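Local coordinates for protein flavin-dependent monooxygenase, oxygenase subunit HsaA (Rhodococcus sp., PDB 2RFQ) that hydroxylates the steroid-derived phenol 3-HSA ortho to its hydroxyl, using reduced FMN and molecular oxygen, during bacterial breakdown of cholesterol, at residues Thr330-Phe341 with Leu355-Arg366; Val164-Pro172 with Thr204-Ala212. One frame throughout, in Å; residues are numbered along the deposited sequence.

Contact 1 of 2, residues Thr330-Phe341 with Leu355-Arg366; sequences TGRAISSIDKLF and LQRFWRDAHAGR. With 1PS (3-pyridinium-1-ylpropane-1-sulfonate), chain E.
His363 NE2 donates to Asp338 OD1 at 2.7 Å, an almost straight bond (N-H...O 177°) received on the syn lone pair. Carboxylate and imidazole reach toward each other from the two helices and lie nearly coplanar, so the oxygen sits at the ring edge. CG of Asp338 is anti to the carbonyl carbon (chi1 -75°), which brings the carboxylate across to the other helix although CB points along the interface. The same OD1 stands 3.1 Å from Trp359 NE1, in the indole plane, and one water bonds weakly to both Asp338 OD2 and that NE1. Ile334 CG2 lies over one face of the imidazole, toward its rim, 3.6 Å from the ring centroid in a CH-pi contact. These are two near-antiparallel helices of the C-terminal helical domain of the acyl-CoA dehydrogenase fold, their axes 9.7 Å apart. Between them Ile337 CD1 meets Ala362 CB at 3.5 Å, while Ile334 CD1 reaches Arg366 CB at 3.4 Å. Farther along, Phe341 lays its ring over the six-membered ring of Trp359 in an offset stack, centroids 4.1 Å apart. Trp359 also stacks on Trp359 of a second subunit, and the guanidinium of Arg366 pairs with Glu342 of that subunit. At the Phe341 end, away from Arg366, Leu355 N donates to sulfonate O3 of the bound 1PS at 3.0 Å.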
loop_
_atom_site.group_PDB
_atom_site.type_symbol
_atom_site.label_atom_id
_atom_site.label_comp_id
_atom_site.label_asym_id
_atom_site.label_seq_id
_atom_site.Cartn_x
_atom_site.Cartn_y
_atom_site.Cartn_z
ATOM N N THR A 330 1.141 6.485 -14.670
ATOM C CA THR A 330 1.715 7.628 -13.939
ATOM C C THR A 330 1.900 7.266 -12.464
ATOM O O THR A 330 2.968 7.474 -11.897
ATOM C CB THR A 330 0.819 8.864 -14.086
ATOM O OG1 THR A 330 0.931 9.303 -15.453
ATOM C CG2 THR A 330 1.244 9.991 -13.111
ATOM N N GLY A 331 0.862 6.692 -11.868
ATOM C CA GLY A 331 0.924 6.267 -10.461
ATOM C C GLY A 331 2.027 5.254 -10.194
ATOM O O GLY A 331 2.761 5.391 -9.206
ATOM N N ARG A 332 2.149 4.241 -11.065
ATOM C CA ARG A 332 3.195 3.219 -10.902
ATOM C C ARG A 332 4.594 3.851 -11.013
ATOM O O ARG A 332 5.517 3.500 -10.276
ATOM C CB ARG A 332 3.061 2.137 -11.977
ATOM C CG ARG A 332 1.777 1.286 -11.878
ATOM C CD ARG A 332 1.886 0.086 -12.830
ATOM N NE ARG A 332 0.568 -0.308 -13.342
ATOM C CZ ARG A 332 -0.283 -1.138 -12.728
ATOM N NH1 ARG A 332 -1.448 -1.438 -13.301
ATOM N NH2 ARG A 332 0.005 -1.635 -11.530
ATOM N N ALA A 333 4.747 4.756 -11.972
ATOM C CA ALA A 333 6.027 5.440 -12.184
ATOM C C ALA A 333 6.426 6.235 -10.941
ATOM O O ALA A 333 7.571 6.134 -10.461
ATOM C CB ALA A 333 5.970 6.313 -13.418
ATOM N N ILE A 334 5.494 7.008 -10.399
ATOM C CA ILE A 334 5.787 7.829 -9.208
ATOM C C ILE A 334 6.050 6.942 -7.985
ATOM O O ILE A 334 6.995 7.188 -7.233
ATOM C CB ILE A 334 4.667 8.835 -8.958
ATOM C CG1 ILE A 334 4.628 9.819 -10.136
ATOM C CG2 ILE A 334 4.915 9.591 -7.664
ATOM C CD1 ILE A 334 3.368 10.655 -10.220
ATOM N N SER A 335 5.215 5.923 -7.771
ATOM C CA SER A 335 5.451 4.995 -6.650
ATOM C C SER A 335 6.842 4.371 -6.716
ATOM O O SER A 335 7.526 4.226 -5.697
ATOM C CB SER A 335 4.370 3.926 -6.649
ATOM O OG SER A 335 4.563 2.968 -5.618
ATOM N N SER A 336 7.266 4.019 -7.931
ATOM C CA SER A 336 8.572 3.404 -8.142
ATOM C C SER A 336 9.705 4.383 -7.865
ATOM O O SER A 336 10.688 4.027 -7.196
ATOM C CB SER A 336 8.627 2.864 -9.558
ATOM O OG SER A 336 7.606 1.857 -9.688
ATOM N N ILE A 337 9.570 5.620 -8.347
ATOM C CA ILE A 337 10.605 6.642 -8.069
ATOM C C ILE A 337 10.668 6.863 -6.549
ATOM O O ILE A 337 11.763 6.960 -5.949
ATOM C CB ILE A 337 10.304 7.976 -8.791
ATOM C CG1 ILE A 337 10.441 7.760 -10.299
ATOM C CG2 ILE A 337 11.296 9.069 -8.323
ATOM C CD1 ILE A 337 9.816 8.850 -11.104
ATOM N N ASP A 338 9.497 6.935 -5.918
ATOM C CA ASP A 338 9.442 7.122 -4.466
ATOM C C ASP A 338 10.219 6.022 -3.734
ATOM O O ASP A 338 11.006 6.324 -2.801
ATOM C CB ASP A 338 7.992 7.169 -3.977
ATOM C CG ASP A 338 7.313 8.491 -4.308
ATOM O OD1 ASP A 338 7.979 9.382 -4.872
ATOM O OD2 ASP A 338 6.113 8.648 -4.010
ATOM N N LYS A 339 10.019 4.765 -4.157
ATOM C CA LYS A 339 10.705 3.636 -3.543
ATOM C C LYS A 339 12.210 3.818 -3.675
ATOM O O LYS A 339 12.950 3.588 -2.711
ATOM C CB LYS A 339 10.304 2.297 -4.193
ATOM C CG LYS A 339 8.898 1.832 -3.919
ATOM C CD LYS A 339 8.663 0.470 -4.618
ATOM C CE LYS A 339 7.264 -0.085 -4.346
ATOM N NZ LYS A 339 6.145 0.871 -4.725
ATOM N N LEU A 340 12.659 4.226 -4.866
ATOM C CA LEU A 340 14.108 4.331 -5.130
ATOM C C LEU A 340 14.714 5.486 -4.330
ATOM O O LEU A 340 15.797 5.342 -3.717
ATOM C CB LEU A 340 14.404 4.514 -6.622
ATOM C CG LEU A 340 13.884 3.365 -7.491
ATOM C CD1 LEU A 340 13.974 3.701 -8.987
ATOM C CD2 LEU A 340 14.666 2.113 -7.183
ATOM N N PHE A 341 14.021 6.621 -4.329
ATOM C CA PHE A 341 14.518 7.806 -3.627
ATOM C C PHE A 341 14.614 7.494 -2.127
ATOM O O PHE A 341 15.624 7.802 -1.470
ATOM C CB PHE A 341 13.567 8.980 -3.925
ATOM C CG PHE A 341 13.889 10.246 -3.181
ATOM C CD1 PHE A 341 15.103 10.883 -3.348
ATOM C CD2 PHE A 341 12.956 10.797 -2.300
ATOM C CE1 PHE A 341 15.391 12.081 -2.653
ATOM C CE2 PHE A 341 13.237 11.994 -1.603
ATOM C CZ PHE A 341 14.467 12.623 -1.779
ATOM N N LEU A 355 18.588 11.824 -8.915
ATOM C CA LEU A 355 17.424 11.083 -8.424
ATOM C C LEU A 355 16.400 12.006 -7.743
ATOM O O LEU A 355 15.163 11.858 -7.984
ATOM C CB LEU A 355 17.851 9.928 -7.536
ATOM C CG LEU A 355 16.776 9.066 -6.894
ATOM C CD1 LEU A 355 15.886 8.371 -7.943
ATOM C CD2 LEU A 355 17.459 7.997 -6.008
ATOM N N GLN A 356 16.872 12.936 -6.899
ATOM C CA GLN A 356 15.948 13.882 -6.249
ATOM C C GLN A 356 15.243 14.760 -7.299
ATOM O O GLN A 356 14.106 15.191 -7.083
ATOM C CB GLN A 356 16.628 14.739 -5.178
ATOM C CG GLN A 356 17.857 15.493 -5.662
ATOM C CD GLN A 356 17.536 16.876 -6.252
ATOM O OE1 GLN A 356 16.631 17.570 -5.783
ATOM N NE2 GLN A 356 18.333 17.306 -7.253
ATOM N N ARG A 357 15.935 15.038 -8.412
ATOM C CA ARG A 357 15.311 15.813 -9.503
ATOM C C ARG A 357 14.186 15.031 -10.180
ATOM O O ARG A 357 13.105 15.580 -10.398
ATOM C CB ARG A 357 16.354 16.255 -10.531
ATOM C CG ARG A 357 15.826 17.380 -11.419
ATOM C CD ARG A 357 16.810 17.695 -12.511
ATOM N NE ARG A 357 18.056 18.210 -11.955
ATOM C CZ ARG A 357 19.217 17.563 -11.967
ATOM N NH1 ARG A 357 19.319 16.365 -12.531
ATOM N NH2 ARG A 357 20.291 18.140 -11.429
ATOM N N PHE A 358 14.434 13.761 -10.540
ATOM C CA PHE A 358 13.374 12.942 -11.130
ATOM C C PHE A 358 12.197 12.836 -10.176
ATOM O O PHE A 358 11.042 12.830 -10.602
ATOM C CB PHE A 358 13.908 11.551 -11.426
ATOM C CG PHE A 358 14.814 11.479 -12.651
ATOM C CD1 PHE A 358 14.357 11.890 -13.920
ATOM C CD2 PHE A 358 16.099 10.940 -12.537
ATOM C CE1 PHE A 358 15.187 11.773 -15.051
ATOM C CE2 PHE A 358 16.950 10.842 -13.652
ATOM C CZ PHE A 358 16.480 11.243 -14.920
ATOM N N TRP A 359 12.505 12.761 -8.878
ATOM C CA TRP A 359 11.470 12.662 -7.829
ATOM C C TRP A 359 10.585 13.905 -7.840
ATOM O O TRP A 359 9.367 13.796 -7.969
ATOM C CB TRP A 359 12.168 12.430 -6.462
ATOM C CG TRP A 359 11.270 12.346 -5.269
ATOM C CD1 TRP A 359 10.323 11.382 -4.987
ATOM C CD2 TRP A 359 11.232 13.278 -4.194
ATOM N NE1 TRP A 359 9.701 11.668 -3.778
ATOM C CE2 TRP A 359 10.241 12.824 -3.273
ATOM C CE3 TRP A 359 11.941 14.454 -3.912
ATOM C CZ2 TRP A 359 9.968 13.505 -2.068
ATOM C CZ3 TRP A 359 11.658 15.140 -2.712
ATOM C CH2 TRP A 359 10.676 14.675 -1.831
ATOM N N ARG A 360 11.192 15.091 -7.749
ATOM C CA ARG A 360 10.394 16.326 -7.774
ATOM C C ARG A 360 9.671 16.504 -9.088
ATOM O O ARG A 360 8.492 16.910 -9.128
ATOM C CB ARG A 360 11.287 17.527 -7.508
ATOM C CG ARG A 360 11.740 17.574 -6.029
ATOM C CD ARG A 360 12.624 18.801 -5.765
ATOM N NE ARG A 360 13.924 18.713 -6.443
ATOM C CZ ARG A 360 14.257 19.354 -7.564
ATOM N NH1 ARG A 360 13.388 20.152 -8.193
ATOM N NH2 ARG A 360 15.467 19.188 -8.077
ATOM N N ASP A 361 10.376 16.184 -10.173
ATOM C CA ASP A 361 9.795 16.320 -11.520
ATOM C C ASP A 361 8.537 15.453 -11.726
ATOM O O ASP A 361 7.537 15.922 -12.297
ATOM C CB ASP A 361 10.850 15.981 -12.571
ATOM C CG ASP A 361 11.887 17.089 -12.761
ATOM O OD1 ASP A 361 11.770 18.189 -12.177
ATOM O OD2 ASP A 361 12.881 16.842 -13.492
ATOM N N ALA A 362 8.612 14.192 -11.289
ATOM C CA ALA A 362 7.472 13.254 -11.445
ATOM C C ALA A 362 6.303 13.729 -10.603
ATOM O O ALA A 362 5.152 13.714 -11.053
ATOM C CB ALA A 362 7.887 11.818 -11.072
ATOM N N HIS A 363 6.590 14.202 -9.386
ATOM C CA HIS A 363 5.500 14.676 -8.535
ATOM C C HIS A 363 4.861 15.946 -9.078
ATOM O O HIS A 363 3.656 16.198 -8.888
ATOM C CB HIS A 363 5.979 14.834 -7.092
ATOM C CG HIS A 363 6.053 13.540 -6.365
ATOM N ND1 HIS A 363 4.956 12.974 -5.740
ATOM C CD2 HIS A 363 7.072 12.659 -6.221
ATOM C CE1 HIS A 363 5.309 11.812 -5.213
ATOM N NE2 HIS A 363 6.584 11.594 -5.498
ATOM N N ALA A 364 5.637 16.719 -9.839
ATOM C CA ALA A 364 5.076 17.905 -10.452
ATOM C C ALA A 364 4.210 17.504 -11.637
ATOM O O ALA A 364 3.099 18.030 -11.804
ATOM C CB ALA A 364 6.166 18.880 -10.879
ATOM N N GLY A 365 4.700 16.570 -12.454
ATOM C CA GLY A 365 3.943 16.110 -13.639
ATOM C C GLY A 365 2.605 15.501 -13.211
ATOM O O GLY A 365 1.605 15.574 -13.927
ATOM N N ARG A 366 2.601 14.901 -12.020
ATOM C CA ARG A 366 1.429 14.225 -11.467
ATOM C C ARG A 366 0.202 15.137 -11.384
ATOM O O ARG A 366 -0.928 14.648 -11.431
ATOM C CB ARG A 366 1.787 13.672 -10.086
ATOM C CG ARG A 366 0.581 13.144 -9.268
ATOM C CD ARG A 366 -0.098 11.914 -9.900
ATOM N NE ARG A 366 -1.151 11.482 -8.990
ATOM C CZ ARG A 366 -2.347 12.052 -8.894
ATOM N NH1 ARG A 366 -3.197 11.601 -7.963
ATOM N NH2 ARG A 366 -2.703 13.060 -9.697
HETATM N N1 1PS E . 25.182 11.411 -5.200
HETATM C C1 1PS E . 25.161 12.270 -4.152
HETATM C C2 1PS E . 26.100 13.300 -4.055
HETATM C C3 1PS E . 26.112 11.519 -6.171
HETATM C C4 1PS E . 27.080 12.529 -6.121
HETATM C C5 1PS E . 27.068 13.430 -5.051
HETATM C C6 1PS E . 24.188 10.325 -5.288
HETATM C C7 1PS E . 22.787 10.857 -5.592
HETATM C C8 1PS E . 21.804 9.715 -5.851
HETATM S S1 1PS E . 21.726 9.294 -7.477
HETATM O O1 1PS E . 20.947 8.027 -7.505
HETATM O O2 1PS E . 23.076 9.043 -8.049
HETATM O O3 1PS E . 21.113 10.427 -8.237
HETATM O O HOH W 1 6.806 10.928 -2.099
#

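Contact 2 of 2, residues Val164-Pro172 with Thr204-Ala212; sequences VDFVSFLIP and THRVLSFKA
Ser209 OG donates to Asp165 OD1 at 2.8 Å, on the syn lone pair of the carboxylate. Ser209 stands at the N-cap of the helix beginning at Phe210, and its hydroxyl also accepts a weak capping bond from Lys211 N. With an alanine at Asp165, the Ser209 hydroxyl is likely to lose its acceptor and be freer to turn away from the helix end. A water adds a second tie, donating to Asp165 OD1 and Phe166 O while accepting from Lys211 N.

Next to this, Phe210 N donates to Phe166 O at 3.2 Å. The two phenyl rings run alongside each other and meet rim to rim, with CD2 of Phe166 3.6 Å from CD2 of Phe210. Ser168 OG stands 3.2 Å from Phe210 CZ, and a water held by this hydroxyl and Leu208 O sits over the centre of the Phe210 ring.

The backbones set this spacing. Ser168 and Leu208 form a hydrogen-bonded antiparallel pair, flanked by the non-hydrogen-bonded pairs Val167-Ser209 and Phe169-Val207. Val207, its CG1 anti to the backbone N (chi1 179°), sends that methyl to Val167 CG2 at 3.7 Å, and its other methyl, CG2, to Phe169 CD1, also at 3.7 Å. Beyond them Leu170 N donates to Arg206 O at 2.9 Å; the Arg206 guanidinium is salt-bridged to Asp106 and shares a water with Leu170 O.

Strand 150-159 pairs with the other edge of 162-172, making this an antiparallel pairing within the central beta domain of the acyl-CoA dehydrogenase fold, where the short strand 207-209 passes directly into a capped helix.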
loop_
_atom_site.group_PDB
_atom_site.type_symbol
_atom_site.label_atom_id
_atom_site.label_comp_id
_atom_site.label_asym_id
_atom_site.label_seq_id
_atom_site.Cartn_x
_atom_site.Cartn_y
_atom_site.Cartn_z
ATOM N N VAL A 164 -21.056 27.321 -26.134
ATOM C CA VAL A 164 -21.790 26.453 -27.056
ATOM C C VAL A 164 -20.920 25.339 -27.640
ATOM O O VAL A 164 -21.425 24.432 -28.303
ATOM C CB VAL A 164 -22.436 27.267 -28.199
ATOM C CG1 VAL A 164 -23.549 28.176 -27.655
ATOM C CG2 VAL A 164 -21.381 28.085 -28.945
ATOM N N ASP A 165 -19.617 25.416 -27.391
ATOM C CA ASP A 165 -18.674 24.455 -27.965
ATOM C C ASP A 165 -17.416 24.572 -27.149
ATOM O O ASP A 165 -17.229 25.566 -26.460
ATOM C CB ASP A 165 -18.377 24.825 -29.421
ATOM C CG ASP A 165 -17.737 23.687 -30.229
ATOM O OD1 ASP A 165 -17.549 22.558 -29.720
ATOM O OD2 ASP A 165 -17.437 23.941 -31.411
ATOM N N PHE A 166 -16.571 23.548 -27.201
ATOM C CA PHE A 166 -15.250 23.650 -26.583
ATOM C C PHE A 166 -14.237 23.365 -27.652
ATOM O O PHE A 166 -14.282 22.311 -28.291
ATOM C CB PHE A 166 -15.080 22.688 -25.423
ATOM C CG PHE A 166 -13.902 23.025 -24.549
ATOM C CD1 PHE A 166 -14.081 23.765 -23.380
ATOM C CD2 PHE A 166 -12.613 22.636 -24.911
ATOM C CE1 PHE A 166 -12.987 24.103 -22.572
ATOM C CE2 PHE A 166 -11.513 22.960 -24.118
ATOM C CZ PHE A 166 -11.701 23.702 -22.942
ATOM N N VAL A 167 -13.321 24.310 -27.848
ATOM C CA VAL A 167 -12.464 24.314 -29.032
ATOM C C VAL A 167 -11.020 24.627 -28.646
ATOM O O VAL A 167 -10.740 24.978 -27.493
ATOM C CB VAL A 167 -12.943 25.407 -30.024
ATOM C CG1 VAL A 167 -14.399 25.189 -30.427
ATOM C CG2 VAL A 167 -12.781 26.792 -29.395
ATOM N N SER A 168 -10.120 24.505 -29.616
ATOM C CA SER A 168 -8.790 25.092 -29.501
ATOM C C SER A 168 -8.665 26.254 -30.470
ATOM O O SER A 168 -8.978 26.119 -31.657
ATOM C CB SER A 168 -7.693 24.064 -29.814
ATOM O OG SER A 168 -7.698 23.021 -28.848
ATOM N N PHE A 169 -8.201 27.388 -29.952
ATOM C CA PHE A 169 -7.903 28.552 -30.780
ATOM C C PHE A 169 -6.427 28.538 -31.129
ATOM O O PHE A 169 -5.567 28.522 -30.232
ATOM C CB PHE A 169 -8.225 29.835 -30.008
ATOM C CG PHE A 169 -9.646 29.905 -29.508
ATOM C CD1 PHE A 169 -10.687 30.290 -30.361
ATOM C CD2 PHE A 169 -9.942 29.585 -28.186
ATOM C CE1 PHE A 169 -11.991 30.334 -29.882
ATOM C CE2 PHE A 169 -11.262 29.648 -27.699
ATOM C CZ PHE A 169 -12.275 30.024 -28.543
ATOM N N LEU A 170 -6.120 28.564 -32.427
ATOM C CA LEU A 170 -4.728 28.612 -32.888
ATOM C C LEU A 170 -4.350 30.085 -33.095
ATOM O O LEU A 170 -4.966 30.777 -33.917
ATOM C CB LEU A 170 -4.568 27.840 -34.219
ATOM C CG LEU A 170 -3.229 27.959 -34.975
ATOM C CD1 LEU A 170 -2.055 27.325 -34.218
ATOM C CD2 LEU A 170 -3.383 27.329 -36.401
ATOM N N ILE A 171 -3.365 30.557 -32.333
ATOM C CA ILE A 171 -3.016 31.978 -32.300
ATOM C C ILE A 171 -1.505 32.156 -32.492
ATOM O O ILE A 171 -0.721 31.430 -31.853
ATOM C CB ILE A 171 -3.454 32.617 -30.952
ATOM C CG1 ILE A 171 -4.947 32.339 -30.709
ATOM C CG2 ILE A 171 -3.141 34.127 -30.946
ATOM C CD1 ILE A 171 -5.612 33.121 -29.531
ATOM N N PRO A 172 -1.094 33.080 -33.390
ATOM C CA PRO A 172 0.342 33.243 -33.557
ATOM C C PRO A 172 0.951 34.086 -32.451
ATOM O O PRO A 172 0.264 34.902 -31.839
ATOM C CB PRO A 172 0.446 33.973 -34.901
ATOM C CG PRO A 172 -0.802 34.865 -34.908
ATOM C CD PRO A 172 -1.866 33.971 -34.295
ATOM N N THR A 204 -12.072 31.854 -38.298
ATOM C CA THR A 204 -12.761 30.562 -38.287
ATOM C C THR A 204 -11.857 29.378 -38.615
ATOM O O THR A 204 -11.879 28.353 -37.917
ATOM C CB THR A 204 -13.947 30.583 -39.268
ATOM O OG1 THR A 204 -14.844 31.622 -38.867
ATOM C CG2 THR A 204 -14.673 29.238 -39.269
ATOM N N HIS A 205 -11.045 29.512 -39.662
ATOM C CA HIS A 205 -10.225 28.373 -40.109
ATOM C C HIS A 205 -9.152 27.961 -39.102
ATOM O O HIS A 205 -8.592 26.879 -39.211
ATOM C CB HIS A 205 -9.626 28.623 -41.507
ATOM C CG HIS A 205 -8.478 29.584 -41.520
ATOM N ND1 HIS A 205 -8.645 30.951 -41.609
ATOM C CD2 HIS A 205 -7.141 29.373 -41.478
ATOM C CE1 HIS A 205 -7.463 31.539 -41.608
ATOM N NE2 HIS A 205 -6.532 30.602 -41.533
ATOM N N ARG A 206 -8.890 28.833 -38.135
ATOM C CA ARG A 206 -7.880 28.574 -37.105
ATOM C C ARG A 206 -8.497 28.107 -35.774
ATOM O O ARG A 206 -7.854 28.165 -34.720
ATOM C CB ARG A 206 -7.036 29.830 -36.890
ATOM C CG ARG A 206 -6.109 30.141 -38.056
ATOM C CD ARG A 206 -5.131 31.219 -37.625
ATOM N NE ARG A 206 -4.398 31.778 -38.761
ATOM C CZ ARG A 206 -3.837 32.984 -38.741
ATOM N NH1 ARG A 206 -3.936 33.750 -37.654
ATOM N NH2 ARG A 206 -3.180 33.433 -39.806
ATOM N N VAL A 207 -9.730 27.607 -35.827
ATOM C CA VAL A 207 -10.394 27.114 -34.616
ATOM C C VAL A 207 -10.935 25.707 -34.851
ATOM O O VAL A 207 -11.557 25.443 -35.879
ATOM C CB VAL A 207 -11.530 28.080 -34.183
ATOM C CG1 VAL A 207 -12.248 27.548 -32.938
ATOM C CG2 VAL A 207 -10.949 29.450 -33.923
ATOM N N LEU A 208 -10.669 24.797 -33.910
ATOM C CA LEU A 208 -11.075 23.401 -34.092
ATOM C C LEU A 208 -11.809 22.870 -32.874
ATOM O O LEU A 208 -11.281 22.910 -31.767
ATOM C CB LEU A 208 -9.853 22.518 -34.352
ATOM C CG LEU A 208 -10.114 21.012 -34.528
ATOM C CD1 LEU A 208 -11.001 20.703 -35.725
ATOM C CD2 LEU A 208 -8.787 20.274 -34.678
ATOM N N SER A 209 -13.019 22.354 -33.092
ATOM C CA SER A 209 -13.810 21.815 -32.001
ATOM C C SER A 209 -13.336 20.405 -31.612
ATOM O O SER A 209 -13.091 19.576 -32.472
ATOM C CB SER A 209 -15.280 21.739 -32.429
ATOM O OG SER A 209 -16.008 21.006 -31.458
ATOM N N PHE A 210 -13.209 20.137 -30.321
ATOM C CA PHE A 210 -12.927 18.768 -29.891
ATOM C C PHE A 210 -14.039 17.775 -30.281
ATOM O O PHE A 210 -13.755 16.596 -30.527
ATOM C CB PHE A 210 -12.656 18.722 -28.401
ATOM C CG PHE A 210 -11.334 19.307 -28.028
ATOM C CD1 PHE A 210 -10.157 18.569 -28.189
ATOM C CD2 PHE A 210 -11.258 20.611 -27.561
ATOM C CE1 PHE A 210 -8.915 19.117 -27.837
ATOM C CE2 PHE A 210 -10.021 21.172 -27.213
ATOM C CZ PHE A 210 -8.855 20.416 -27.353
ATOM N N LYS A 211 -15.288 18.242 -30.355
ATOM C CA LYS A 211 -16.394 17.386 -30.823
ATOM C C LYS A 211 -16.204 16.955 -32.278
ATOM O O LYS A 211 -16.471 15.803 -32.622
ATOM C CB LYS A 211 -17.754 18.087 -30.628
ATOM C CG LYS A 211 -18.975 17.170 -30.790
ATOM C CD LYS A 211 -18.916 16.000 -29.792
ATOM C CE LYS A 211 -20.236 15.233 -29.716
ATOM N NZ LYS A 211 -20.051 13.919 -29.011
ATOM N N ALA A 212 -15.743 17.875 -33.128
ATOM C CA ALA A 212 -15.451 17.570 -34.540
ATOM C C ALA A 212 -14.359 16.521 -34.621
ATOM O O ALA A 212 -14.395 15.629 -35.469
ATOM C CB ALA A 212 -15.021 18.815 -35.285
HETATM O O HOH W 2 -16.079 20.293 -28.184
HETATM O O HOH W 3 -9.284 21.270 -30.609
HETATM O O HOH W 4 -5.244 33.272 -35.194
#

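Overall arrangement
Both segments of contact 2 precede those of contact 1 in the sequence. Their centres are 34 Å apart, with the middle of the subunit between them, and the nearest atoms remain about 18 Å apart. Contact 2 joins strands 162-172 and 207-209 in the mixed sheet of the beta domain; contact 1 packs helix 316-344 against helix 354-365 in the C-terminal helical domain. They share no strand or helix, but helix 233-266, which follows contact 2 in the chain, packs on both segments of contact 1. Each domain thus brings its contact near residues that, as in related enzymes, probably bind FMN: Tyr120 beside Ser168, His368 near Arg366. Only contact 1 also reaches other subunits of the tetramer.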